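Local coordinates for Mgp-operon protein 3 (Mycoplasma pneumoniae, PDB 6RJ1), which probably takes part in attaching this human pathogen to host cells, as a membrane-anchored, extracellular adhesin linked to sugar recognition, at residues A[457-461]-A[540-545]; A[669-675]-A[740-746]; A[695-699]-A[818-822]; A[731-736]-A[830-836]. All coordinates share one frame; numbering follows the deposited sequence.

In the fold
Contact 1 closes first along the chain. The segments of contacts 2, 3 and 4 alternate, so those three are interleaved. The large mixed sheet is common ground: strand 538-546 enters it in contact 1, strand 693-699 in contact 3 and strand 723-732 in contact 4. Contact 1 joins it to the sheet holding 457-461. Contacts 3 and 4 join it to the sheet holding 808-815, and they touch, with centres about 15 Å apart. The centres of contacts 1 and 2 are about 33 Å apart, but contact 2 meets contact 4 through D671 O and Y732 OH. The series is consistent with packed blades of a beta-propeller, with contact 2 joining a helix and a loop beside them.

Contact 1: residues A[457-461]-A[540-545]; sequences QLAYL and IAGLDV
L543 is the main bump. Its branched end drops between Q457 and A459, two side chains that point toward it from the other strand. CD1 reaches Q457 CB at 3.8 Å and sits over the backbone at L458 O. CD2 takes the other side and meets A459 CB at 3.9 Å. The next hollow lies further along, and V545 fills it. Its CG1 is 3.5 Å from Y460 O and 3.9 Å from L461 CD1. L461 and V545 lie alongside each other, pointing opposite ways. Segments 457-461 and 540-545 run nearly parallel, 15° apart, on strands of different sheets. The first is an outermost strand of an eight-stranded mixed sheet, the second part of the large branched one, and they meet through side chains. A541 and G542 form a classic beta bulge opposite A553. G542 has no side chain, and the amide of Q457 uses that space: OE1 lies 3.2 Å from G542 CA. The Q457 chain is extended past CG (chi2 -180°), which carries the amide across to I540. NE2 is hydrogen-bonded chiefly to G469 O and makes only a weak hydrogen bond to I540 O, with an N-H...O angle of 134°.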
loop_
_atom_site.group_PDB
_atom_site.type_symbol
_atom_site.label_atom_id
_atom_site.label_comp_id
_atom_site.label_asym_id
_atom_site.label_seq_id
_atom_site.Cartn_x
_atom_site.Cartn_y
_atom_site.Cartn_z
ATOM N N GLN A 457 -0.284 8.419 9.024
ATOM C CA GLN A 457 -0.836 9.604 8.350
ATOM C C GLN A 457 -2.173 10.032 8.932
ATOM O O GLN A 457 -3.005 9.172 9.213
ATOM C CB GLN A 457 -1.014 9.321 6.842
ATOM C CG GLN A 457 0.214 8.782 6.125
ATOM C CD GLN A 457 -0.071 8.551 4.670
ATOM O OE1 GLN A 457 -0.137 9.498 3.881
ATOM N NE2 GLN A 457 -0.243 7.287 4.285
ATOM N N LEU A 458 -2.410 11.351 9.057
ATOM C CA LEU A 458 -3.680 11.844 9.592
ATOM C C LEU A 458 -4.388 12.881 8.701
ATOM O O LEU A 458 -3.814 13.410 7.748
ATOM C CB LEU A 458 -3.575 12.360 11.057
ATOM C CG LEU A 458 -2.666 13.555 11.424
ATOM C CD1 LEU A 458 -3.278 14.859 11.041
ATOM C CD2 LEU A 458 -2.558 13.670 12.905
ATOM N N ALA A 459 -5.658 13.157 9.053
ATOM C CA ALA A 459 -6.561 14.114 8.424
ATOM C C ALA A 459 -7.612 14.528 9.441
ATOM O O ALA A 459 -8.077 13.693 10.228
ATOM C CB ALA A 459 -7.235 13.489 7.213
ATOM N N TYR A 460 -7.973 15.823 9.439
ATOM C CA TYR A 460 -8.991 16.370 10.329
ATOM C C TYR A 460 -10.185 16.819 9.496
ATOM O O TYR A 460 -10.016 17.552 8.521
ATOM C CB TYR A 460 -8.427 17.525 11.186
ATOM C CG TYR A 460 -9.453 18.179 12.087
ATOM C CD1 TYR A 460 -10.309 19.163 11.601
ATOM C CD2 TYR A 460 -9.568 17.817 13.426
ATOM C CE1 TYR A 460 -11.264 19.763 12.422
ATOM C CE2 TYR A 460 -10.518 18.413 14.259
ATOM C CZ TYR A 460 -11.358 19.392 13.751
ATOM O OH TYR A 460 -12.296 19.999 14.551
ATOM N N LEU A 461 -11.384 16.391 9.892
ATOM C CA LEU A 461 -12.631 16.747 9.222
ATOM C C LEU A 461 -13.771 16.942 10.221
ATOM O O LEU A 461 -14.360 15.964 10.691
ATOM C CB LEU A 461 -13.011 15.711 8.138
ATOM C CG LEU A 461 -14.183 16.090 7.205
ATOM C CD1 LEU A 461 -13.769 17.139 6.193
ATOM C CD2 LEU A 461 -14.747 14.867 6.498
ATOM N N ILE A 540 -1.292 2.361 1.922
ATOM C CA ILE A 540 -1.898 3.697 1.875
ATOM C C ILE A 540 -0.987 4.753 1.264
ATOM O O ILE A 540 0.007 5.129 1.880
ATOM C CB ILE A 540 -2.420 4.108 3.300
ATOM C CG1 ILE A 540 -3.288 2.993 3.952
ATOM C CG2 ILE A 540 -3.130 5.475 3.313
ATOM C CD1 ILE A 540 -4.703 2.753 3.379
ATOM N N ALA A 541 -1.377 5.288 0.092
ATOM C CA ALA A 541 -0.651 6.366 -0.589
ATOM C C ALA A 541 -0.881 7.716 0.117
ATOM O O ALA A 541 -0.061 8.629 -0.010
ATOM C CB ALA A 541 -1.086 6.456 -2.038
ATOM N N GLY A 542 -1.983 7.819 0.853
ATOM C CA GLY A 542 -2.329 9.008 1.607
ATOM C C GLY A 542 -3.804 9.311 1.693
ATOM O O GLY A 542 -4.637 8.608 1.116
ATOM N N LEU A 543 -4.115 10.382 2.434
ATOM C CA LEU A 543 -5.457 10.915 2.653
ATOM C C LEU A 543 -5.457 12.434 2.778
ATOM O O LEU A 543 -4.486 13.023 3.267
ATOM C CB LEU A 543 -6.247 10.258 3.827
ATOM C CG LEU A 543 -5.608 9.792 5.188
ATOM C CD1 LEU A 543 -4.418 10.624 5.656
ATOM C CD2 LEU A 543 -6.646 9.788 6.285
ATOM N N ASP A 544 -6.547 13.065 2.334
ATOM C CA ASP A 544 -6.710 14.512 2.411
ATOM C C ASP A 544 -8.187 14.893 2.501
ATOM O O ASP A 544 -9.051 14.085 2.165
ATOM C CB ASP A 544 -6.024 15.217 1.218
ATOM C CG ASP A 544 -5.660 16.679 1.453
ATOM O OD1 ASP A 544 -5.759 17.147 2.619
ATOM O OD2 ASP A 544 -5.273 17.358 0.474
ATOM N N VAL A 545 -8.471 16.115 2.985
ATOM C CA VAL A 545 -9.836 16.628 3.081
ATOM C C VAL A 545 -10.068 17.714 2.019
ATOM O O VAL A 545 -9.170 18.506 1.722
ATOM C CB VAL A 545 -10.276 17.056 4.510
ATOM C CG1 VAL A 545 -10.183 15.893 5.495
ATOM C CG2 VAL A 545 -9.486 18.260 5.017
#

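Contact 2: residues A[669-675]-A[740-746]; sequences VFDALGL and SANFPEA
V669 begins the contact, with CG1 4.1 Å from P744 CD. Its CG1 stands opposite the backbone N (chi1 171°), which turns it to the proline ring. F670 follows and covers more of the loop. Ring atom CE1 touches P744 CB at 3.6 Å, and CE2 meets A746 CB at 3.8 Å. Both groups approach the ring obliquely, while A746 N lies at the ring edge, in its plane. The F670 ring also meets Y617. One turn on, L673 sends CD2 to S740 OG at 3.6 Å, close to F743 CB. At G674 the chain leaves helical angles with positive phi, and L675 N bonds F670 O at 2.9 Å, the 6→1 bond of a glycine-type helix C-terminus. This turn brings L675 back toward the loop. Its CD1 lies 3.8 Å from P744 CD, the side chains crossing at about a right angle. L675 CD2 approaches F743 CD1 at 4.3 Å. P744 is thus touched by V669, F670 and L675. Segments 669-675 and 740-746 share no hydrogen bond; the helix is bonded to the earlier part of the loop, A672 to V735. The fit is mainly apolar, and S740 OG, packed on carbon, has its polar partner in S774.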
loop_
_atom_site.group_PDB
_atom_site.type_symbol
_atom_site.label_atom_id
_atom_site.label_comp_id
_atom_site.label_asym_id
_atom_site.label_seq_id
_atom_site.Cartn_x
_atom_site.Cartn_y
_atom_site.Cartn_z
ATOM N N VAL A 669 5.041 -11.954 -14.205
ATOM C CA VAL A 669 5.875 -10.876 -14.756
ATOM C C VAL A 669 4.996 -10.014 -15.684
ATOM O O VAL A 669 4.990 -8.793 -15.567
ATOM C CB VAL A 669 7.131 -11.435 -15.484
ATOM C CG1 VAL A 669 7.873 -10.348 -16.250
ATOM C CG2 VAL A 669 8.067 -12.128 -14.510
ATOM N N PHE A 670 4.229 -10.663 -16.570
ATOM C CA PHE A 670 3.320 -10.010 -17.511
ATOM C C PHE A 670 2.215 -9.219 -16.808
ATOM O O PHE A 670 1.876 -8.118 -17.232
ATOM C CB PHE A 670 2.750 -11.048 -18.494
ATOM C CG PHE A 670 3.578 -11.216 -19.748
ATOM C CD1 PHE A 670 4.871 -11.719 -19.686
ATOM C CD2 PHE A 670 3.072 -10.851 -20.988
ATOM C CE1 PHE A 670 5.647 -11.845 -20.843
ATOM C CE2 PHE A 670 3.848 -10.978 -22.144
ATOM C CZ PHE A 670 5.132 -11.476 -22.064
ATOM N N ASP A 671 1.704 -9.760 -15.709
ATOM C CA ASP A 671 0.652 -9.156 -14.895
ATOM C C ASP A 671 1.147 -7.960 -14.102
ATOM O O ASP A 671 0.388 -7.021 -13.881
ATOM C CB ASP A 671 0.070 -10.202 -13.940
ATOM C CG ASP A 671 -0.828 -11.260 -14.568
ATOM O OD1 ASP A 671 -0.775 -11.441 -15.807
ATOM O OD2 ASP A 671 -1.582 -11.903 -13.825
ATOM N N ALA A 672 2.395 -8.004 -13.632
ATOM C CA ALA A 672 2.953 -6.925 -12.829
ATOM C C ALA A 672 3.466 -5.783 -13.678
ATOM O O ALA A 672 3.443 -4.639 -13.237
ATOM C CB ALA A 672 4.064 -7.461 -11.951
ATOM N N LEU A 673 3.932 -6.086 -14.896
ATOM C CA LEU A 673 4.508 -5.106 -15.804
ATOM C C LEU A 673 3.525 -4.589 -16.868
ATOM O O LEU A 673 3.876 -3.689 -17.636
ATOM C CB LEU A 673 5.776 -5.700 -16.430
ATOM C CG LEU A 673 7.096 -5.557 -15.652
ATOM C CD1 LEU A 673 7.101 -6.368 -14.361
ATOM C CD2 LEU A 673 8.262 -6.002 -16.500
ATOM N N GLY A 674 2.301 -5.119 -16.862
ATOM C CA GLY A 674 1.229 -4.735 -17.778
ATOM C C GLY A 674 1.544 -5.024 -19.226
ATOM O O GLY A 674 1.394 -4.144 -20.079
ATOM N N LEU A 675 1.994 -6.260 -19.500
ATOM C CA LEU A 675 2.428 -6.692 -20.817
ATOM C C LEU A 675 1.423 -7.597 -21.555
ATOM O O LEU A 675 1.710 -8.067 -22.657
ATOM C CB LEU A 675 3.806 -7.363 -20.691
ATOM C CG LEU A 675 4.969 -6.444 -20.327
ATOM C CD1 LEU A 675 6.101 -7.230 -19.719
ATOM C CD2 LEU A 675 5.463 -5.684 -21.539
ATOM N N SER A 740 12.328 -2.401 -16.406
ATOM C CA SER A 740 13.042 -3.669 -16.488
ATOM C C SER A 740 13.877 -3.679 -17.759
ATOM O O SER A 740 13.388 -3.296 -18.828
ATOM C CB SER A 740 12.066 -4.841 -16.495
ATOM O OG SER A 740 11.450 -5.006 -15.231
ATOM N N ALA A 741 15.138 -4.112 -17.640
ATOM C CA ALA A 741 16.077 -4.177 -18.760
ATOM C C ALA A 741 15.681 -5.222 -19.791
ATOM O O ALA A 741 15.733 -4.938 -20.983
ATOM C CB ALA A 741 17.486 -4.446 -18.250
ATOM N N ASN A 742 15.263 -6.414 -19.337
ATOM C CA ASN A 742 14.907 -7.538 -20.204
ATOM C C ASN A 742 13.406 -7.861 -20.180
ATOM O O ASN A 742 13.032 -9.034 -20.052
ATOM C CB ASN A 742 15.757 -8.780 -19.827
ATOM C CG ASN A 742 15.533 -9.302 -18.408
ATOM O OD1 ASN A 742 15.017 -8.601 -17.518
ATOM N ND2 ASN A 742 15.912 -10.551 -18.173
ATOM N N PHE A 743 12.541 -6.831 -20.309
ATOM C CA PHE A 743 11.090 -7.052 -20.308
ATOM C C PHE A 743 10.663 -7.950 -21.485
ATOM O O PHE A 743 11.135 -7.749 -22.612
ATOM C CB PHE A 743 10.287 -5.742 -20.249
ATOM C CG PHE A 743 10.425 -4.818 -21.437
ATOM C CD1 PHE A 743 9.531 -4.889 -22.500
ATOM C CD2 PHE A 743 11.413 -3.840 -21.466
ATOM C CE1 PHE A 743 9.649 -4.027 -23.591
ATOM C CE2 PHE A 743 11.525 -2.971 -22.553
ATOM C CZ PHE A 743 10.643 -3.071 -23.608
ATOM N N PRO A 744 9.854 -9.001 -21.229
ATOM C CA PRO A 744 9.468 -9.903 -22.325
ATOM C C PRO A 744 8.346 -9.364 -23.217
ATOM O O PRO A 744 7.756 -8.326 -22.918
ATOM C CB PRO A 744 9.084 -11.204 -21.600
ATOM C CG PRO A 744 9.066 -10.879 -20.131
ATOM C CD PRO A 744 9.236 -9.412 -19.957
ATOM N N GLU A 745 8.075 -10.062 -24.330
ATOM C CA GLU A 745 7.025 -9.689 -25.276
ATOM C C GLU A 745 6.391 -10.919 -25.898
ATOM O O GLU A 745 7.105 -11.808 -26.362
ATOM C CB GLU A 745 7.512 -8.672 -26.335
ATOM C CG GLU A 745 8.997 -8.724 -26.680
ATOM C CD GLU A 745 9.605 -7.415 -27.154
ATOM O OE1 GLU A 745 10.326 -7.431 -28.179
ATOM O OE2 GLU A 745 9.365 -6.373 -26.500
ATOM N N ALA A 746 5.050 -10.989 -25.863
ATOM C CA ALA A 746 4.280 -12.113 -26.394
ATOM C C ALA A 746 3.938 -11.938 -27.869
ATOM O O ALA A 746 3.530 -10.852 -28.288
ATOM C CB ALA A 746 3.011 -12.316 -25.579
#

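Contact 3: residues A[695-699]-A[818-822]; sequences VYGIV and TDKLL
The ring of Y696 meets L821 obliquely, with ring atom CE2 4.0 Å from L821 CD2. A729 and L812 also touch this side chain, and its OH is hydrogen-bonded to S833 OG. The contact joins strand 693-699 of the large mixed sheet to the hairpin between strands 808-815 and 820-821 of the next sheet. The hairpin turns through a G1 beta bulge, in which D819 and K820 both face N815. The touching parts run nearly antiparallel, 159° apart, yet the two backbones exchange no hydrogen bonds and the strands are not sheet neighbours. I698 is the main knob, and two of its methyls meet the carbonyl oxygen of D819. With CG1 opposite the backbone N (chi1 -171°), CG2 is left between N and the carbonyl carbon and meets D819 O at 3.5 Å. CG2 also lies 3.8 Å from K820 CA. The extended outer chain carries I698 CD1 to 3.6 Å from the same D819 O. F814 touches both I698 and L821 and adds to the apolar surround. The D819 carboxylate turns elsewhere, where OD1 bonds Y799 OH. L821 splits its branches: CD2 serves Y696, while CD1 sits 3.9 Å from I698 CG2 and 4.0 Å from G697 CA.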
loop_
_atom_site.group_PDB
_atom_site.type_symbol
_atom_site.label_atom_id
_atom_site.label_comp_id
_atom_site.label_asym_id
_atom_site.label_seq_id
_atom_site.Cartn_x
_atom_site.Cartn_y
_atom_site.Cartn_z
ATOM N N VAL A 695 -6.671 1.408 -5.238
ATOM C CA VAL A 695 -7.976 1.627 -4.633
ATOM C C VAL A 695 -8.001 3.109 -4.232
ATOM O O VAL A 695 -7.044 3.612 -3.638
ATOM C CB VAL A 695 -8.135 0.661 -3.421
ATOM C CG1 VAL A 695 -9.315 1.035 -2.544
ATOM C CG2 VAL A 695 -8.260 -0.786 -3.887
ATOM N N TYR A 696 -9.062 3.818 -4.610
ATOM C CA TYR A 696 -9.217 5.248 -4.318
ATOM C C TYR A 696 -10.687 5.574 -4.094
ATOM O O TYR A 696 -11.555 4.790 -4.483
ATOM C CB TYR A 696 -8.628 6.113 -5.457
ATOM C CG TYR A 696 -9.299 5.911 -6.803
ATOM C CD1 TYR A 696 -8.908 4.876 -7.653
ATOM C CD2 TYR A 696 -10.320 6.757 -7.230
ATOM C CE1 TYR A 696 -9.535 4.670 -8.879
ATOM C CE2 TYR A 696 -10.945 6.568 -8.461
ATOM C CZ TYR A 696 -10.557 5.516 -9.279
ATOM O OH TYR A 696 -11.176 5.311 -10.491
ATOM N N GLY A 697 -10.957 6.726 -3.494
ATOM C CA GLY A 697 -12.329 7.149 -3.262
ATOM C C GLY A 697 -12.503 8.386 -2.415
ATOM O O GLY A 697 -11.544 8.917 -1.843
ATOM N N ILE A 698 -13.759 8.849 -2.369
ATOM C CA ILE A 698 -14.245 9.979 -1.587
ATOM C C ILE A 698 -15.211 9.414 -0.531
ATOM O O ILE A 698 -16.028 8.545 -0.851
ATOM C CB ILE A 698 -14.860 11.103 -2.483
ATOM C CG1 ILE A 698 -15.153 12.376 -1.658
ATOM C CG2 ILE A 698 -16.097 10.627 -3.313
ATOM C CD1 ILE A 698 -15.451 13.618 -2.478
ATOM N N VAL A 699 -15.075 9.859 0.726
ATOM C CA VAL A 699 -15.893 9.364 1.828
ATOM C C VAL A 699 -16.448 10.543 2.656
ATOM O O VAL A 699 -15.707 11.465 3.009
ATOM C CB VAL A 699 -15.168 8.251 2.661
ATOM C CG1 VAL A 699 -13.648 8.274 2.485
ATOM C CG2 VAL A 699 -15.557 8.251 4.131
ATOM N N THR A 818 -22.091 16.688 -6.624
ATOM C CA THR A 818 -22.607 15.533 -5.879
ATOM C C THR A 818 -21.618 14.986 -4.836
ATOM O O THR A 818 -22.020 14.177 -3.994
ATOM C CB THR A 818 -23.028 14.398 -6.840
ATOM O OG1 THR A 818 -21.882 13.897 -7.536
ATOM C CG2 THR A 818 -24.138 14.810 -7.812
ATOM N N ASP A 819 -20.329 15.403 -4.913
ATOM C CA ASP A 819 -19.225 14.974 -4.044
ATOM C C ASP A 819 -19.032 13.454 -4.125
ATOM O O ASP A 819 -18.918 12.748 -3.117
ATOM C CB ASP A 819 -19.361 15.512 -2.605
ATOM C CG ASP A 819 -19.390 17.027 -2.520
ATOM O OD1 ASP A 819 -18.429 17.668 -3.002
ATOM O OD2 ASP A 819 -20.372 17.572 -1.971
ATOM N N LYS A 820 -19.016 12.970 -5.373
ATOM C CA LYS A 820 -18.854 11.575 -5.773
ATOM C C LYS A 820 -17.747 11.490 -6.840
ATOM O O LYS A 820 -17.257 12.523 -7.291
ATOM C CB LYS A 820 -20.184 11.036 -6.338
ATOM C CG LYS A 820 -21.274 10.836 -5.292
ATOM C CD LYS A 820 -22.607 10.502 -5.941
ATOM C CE LYS A 820 -23.684 10.189 -4.929
ATOM N NZ LYS A 820 -23.616 8.776 -4.471
ATOM N N LEU A 821 -17.356 10.267 -7.234
ATOM C CA LEU A 821 -16.348 10.017 -8.270
ATOM C C LEU A 821 -16.877 10.489 -9.632
ATOM O O LEU A 821 -18.064 10.306 -9.909
ATOM C CB LEU A 821 -16.052 8.509 -8.318
ATOM C CG LEU A 821 -14.781 7.975 -7.641
ATOM C CD1 LEU A 821 -14.621 8.478 -6.225
ATOM C CD2 LEU A 821 -14.825 6.488 -7.583
ATOM N N LEU A 822 -16.017 11.119 -10.463
ATOM C CA LEU A 822 -16.415 11.616 -11.785
ATOM C C LEU A 822 -16.714 10.463 -12.755
ATOM O O LEU A 822 -15.836 9.652 -13.059
ATOM C CB LEU A 822 -15.370 12.591 -12.350
ATOM C CG LEU A 822 -15.809 13.468 -13.531
ATOM C CD1 LEU A 822 -16.794 14.549 -13.098
ATOM C CD2 LEU A 822 -14.607 14.111 -14.203
#

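Contact 4: residues A[731-736]-A[830-836]; sequences HYLPVP and EPISFSY
H731 and F834 form the tight part of the contact. Their rings make an offset stack, with centroids 3.9 Å apart and planes at 12°. Atom F834 CD1 sits over the centre of the imidazole, and H731 CG lies above the phenyl face toward its rim. The closest atoms are H731 CD2 and F834 CE1, 3.4 Å apart. The same phenyl face also takes a CH-pi contact from H731 CB, almost along the ring normal. F834 leaves its strand with CG opposite the backbone N (chi1 -180°), which lays its ring over the imidazole. P831 CG meets the imidazole at its edge, 3.6 Å from H731 CE1. The H731 ring also meets Y591, which packs on P831 and E830 too. L733 extends the buried part. Its CD1 comes to the edge of the F834 ring, 3.7 Å from CZ, and obliquely to Y836, 3.7 Å from CD1. V810 and L694 also touch L733 and F834.

The outer part is looser. E830 is exposed, and its OE2 stays 4.0 Å from H731 NE2. That is too far to be counted as a bond, though the carboxylate may favour a protonated imidazole. Y836 is partly exposed; its OH lies 4.1 Å from P736 CG, a light touch at the other end. The contact packs the end of strand 723-732 and the following loop against strand 834-838 and the turn before it. Such side-chain packing between two separate sheets is consistent with adjacent blades of a beta-propeller.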
loop_
_atom_site.group_PDB
_atom_site.type_symbol
_atom_site.label_atom_id
_atom_site.label_comp_id
_atom_site.label_asym_id
_atom_site.label_seq_id
_atom_site.Cartn_x
_atom_site.Cartn_y
_atom_site.Cartn_z
ATOM N N HIS A 731 -8.460 0.319 -9.722
ATOM C CA HIS A 731 -7.878 0.406 -11.044
ATOM C C HIS A 731 -6.564 -0.342 -11.106
ATOM O O HIS A 731 -5.746 -0.267 -10.189
ATOM C CB HIS A 731 -7.673 1.876 -11.440
ATOM C CG HIS A 731 -7.766 2.102 -12.911
ATOM N ND1 HIS A 731 -8.889 2.682 -13.480
ATOM C CD2 HIS A 731 -6.891 1.785 -13.896
ATOM C CE1 HIS A 731 -8.657 2.704 -14.783
ATOM N NE2 HIS A 731 -7.464 2.182 -15.080
ATOM N N TYR A 732 -6.358 -1.042 -12.213
ATOM C CA TYR A 732 -5.140 -1.782 -12.477
ATOM C C TYR A 732 -4.055 -0.782 -12.854
ATOM O O TYR A 732 -4.194 -0.025 -13.821
ATOM C CB TYR A 732 -5.398 -2.825 -13.575
ATOM C CG TYR A 732 -4.180 -3.543 -14.107
ATOM C CD1 TYR A 732 -3.377 -4.316 -13.269
ATOM C CD2 TYR A 732 -3.881 -3.528 -15.466
ATOM C CE1 TYR A 732 -2.277 -5.017 -13.770
ATOM C CE2 TYR A 732 -2.795 -4.230 -15.975
ATOM C CZ TYR A 732 -2.001 -4.978 -15.128
ATOM O OH TYR A 732 -0.951 -5.668 -15.669
ATOM N N LEU A 733 -3.006 -0.743 -12.036
ATOM C CA LEU A 733 -1.895 0.180 -12.206
ATOM C C LEU A 733 -0.552 -0.573 -12.082
ATOM O O LEU A 733 0.049 -0.593 -11.009
ATOM C CB LEU A 733 -2.042 1.314 -11.164
ATOM C CG LEU A 733 -1.190 2.559 -11.317
ATOM C CD1 LEU A 733 -1.379 3.202 -12.675
ATOM C CD2 LEU A 733 -1.524 3.554 -10.225
ATOM N N PRO A 734 -0.094 -1.227 -13.173
ATOM C CA PRO A 734 1.168 -1.978 -13.101
ATOM C C PRO A 734 2.406 -1.090 -13.135
ATOM O O PRO A 734 2.291 0.069 -13.515
ATOM C CB PRO A 734 1.098 -2.862 -14.349
ATOM C CG PRO A 734 0.321 -2.066 -15.314
ATOM C CD PRO A 734 -0.703 -1.331 -14.516
ATOM N N VAL A 735 3.598 -1.636 -12.785
ATOM C CA VAL A 735 4.863 -0.888 -12.899
ATOM C C VAL A 735 5.207 -0.721 -14.386
ATOM O O VAL A 735 4.855 -1.603 -15.181
ATOM C CB VAL A 735 6.077 -1.517 -12.165
ATOM C CG1 VAL A 735 6.124 -1.102 -10.712
ATOM C CG2 VAL A 735 6.154 -3.030 -12.329
ATOM N N PRO A 736 5.928 0.345 -14.798
ATOM C CA PRO A 736 6.319 0.439 -16.207
ATOM C C PRO A 736 7.202 -0.752 -16.572
ATOM O O PRO A 736 8.121 -1.090 -15.827
ATOM C CB PRO A 736 7.106 1.751 -16.264
ATOM C CG PRO A 736 6.686 2.502 -15.082
ATOM C CD PRO A 736 6.465 1.482 -14.029
ATOM N N GLU A 830 -13.239 4.487 -20.888
ATOM C CA GLU A 830 -12.399 4.321 -19.702
ATOM C C GLU A 830 -12.905 5.257 -18.585
ATOM O O GLU A 830 -13.485 6.295 -18.908
ATOM C CB GLU A 830 -10.920 4.580 -20.025
ATOM C CG GLU A 830 -10.151 3.301 -20.303
ATOM C CD GLU A 830 -8.657 3.376 -20.047
ATOM O OE1 GLU A 830 -7.902 3.602 -21.022
ATOM O OE2 GLU A 830 -8.240 3.209 -18.876
ATOM N N PRO A 831 -12.796 4.888 -17.282
ATOM C CA PRO A 831 -13.323 5.770 -16.229
ATOM C C PRO A 831 -12.638 7.122 -16.251
ATOM O O PRO A 831 -11.408 7.196 -16.360
ATOM C CB PRO A 831 -13.046 4.999 -14.932
ATOM C CG PRO A 831 -11.952 4.058 -15.270
ATOM C CD PRO A 831 -12.169 3.685 -16.700
ATOM N N ILE A 832 -13.448 8.186 -16.220
ATOM C CA ILE A 832 -12.939 9.554 -16.252
ATOM C C ILE A 832 -12.487 10.023 -14.838
ATOM O O ILE A 832 -11.906 11.102 -14.720
ATOM C CB ILE A 832 -13.901 10.540 -16.973
ATOM C CG1 ILE A 832 -15.329 10.542 -16.370
ATOM C CG2 ILE A 832 -13.917 10.261 -18.493
ATOM C CD1 ILE A 832 -16.245 11.737 -16.840
ATOM N N SER A 833 -12.693 9.171 -13.793
ATOM C CA SER A 833 -12.316 9.406 -12.394
ATOM C C SER A 833 -10.840 9.077 -12.131
ATOM O O SER A 833 -10.278 9.512 -11.126
ATOM C CB SER A 833 -13.198 8.581 -11.460
ATOM O OG SER A 833 -12.995 7.190 -11.649
ATOM N N PHE A 834 -10.228 8.279 -13.019
ATOM C CA PHE A 834 -8.828 7.869 -12.912
ATOM C C PHE A 834 -8.052 8.231 -14.176
ATOM O O PHE A 834 -8.540 8.021 -15.290
ATOM C CB PHE A 834 -8.735 6.356 -12.651
ATOM C CG PHE A 834 -7.339 5.796 -12.507
ATOM C CD1 PHE A 834 -6.634 5.343 -13.616
ATOM C CD2 PHE A 834 -6.744 5.681 -11.257
ATOM C CE1 PHE A 834 -5.346 4.819 -13.481
ATOM C CE2 PHE A 834 -5.467 5.136 -11.125
ATOM C CZ PHE A 834 -4.779 4.704 -12.235
ATOM N N SER A 835 -6.822 8.732 -13.983
ATOM C CA SER A 835 -5.886 9.090 -15.048
ATOM C C SER A 835 -4.442 8.828 -14.596
ATOM O O SER A 835 -4.068 9.196 -13.481
ATOM C CB SER A 835 -6.064 10.546 -15.463
ATOM O OG SER A 835 -4.823 11.233 -15.529
ATOM N N TYR A 836 -3.642 8.199 -15.465
ATOM C CA TYR A 836 -2.230 7.939 -15.214
ATOM C C TYR A 836 -1.428 8.507 -16.382
ATOM O O TYR A 836 -1.668 8.137 -17.536
ATOM C CB TYR A 836 -1.960 6.439 -14.983
ATOM C CG TYR A 836 -0.496 6.057 -15.068
ATOM C CD1 TYR A 836 0.356 6.235 -13.981
ATOM C CD2 TYR A 836 0.045 5.543 -16.244
ATOM C CE1 TYR A 836 1.707 5.898 -14.060
ATOM C CE2 TYR A 836 1.396 5.225 -16.340
ATOM C CZ TYR A 836 2.221 5.391 -15.242
ATOM O OH TYR A 836 3.551 5.071 -15.347
#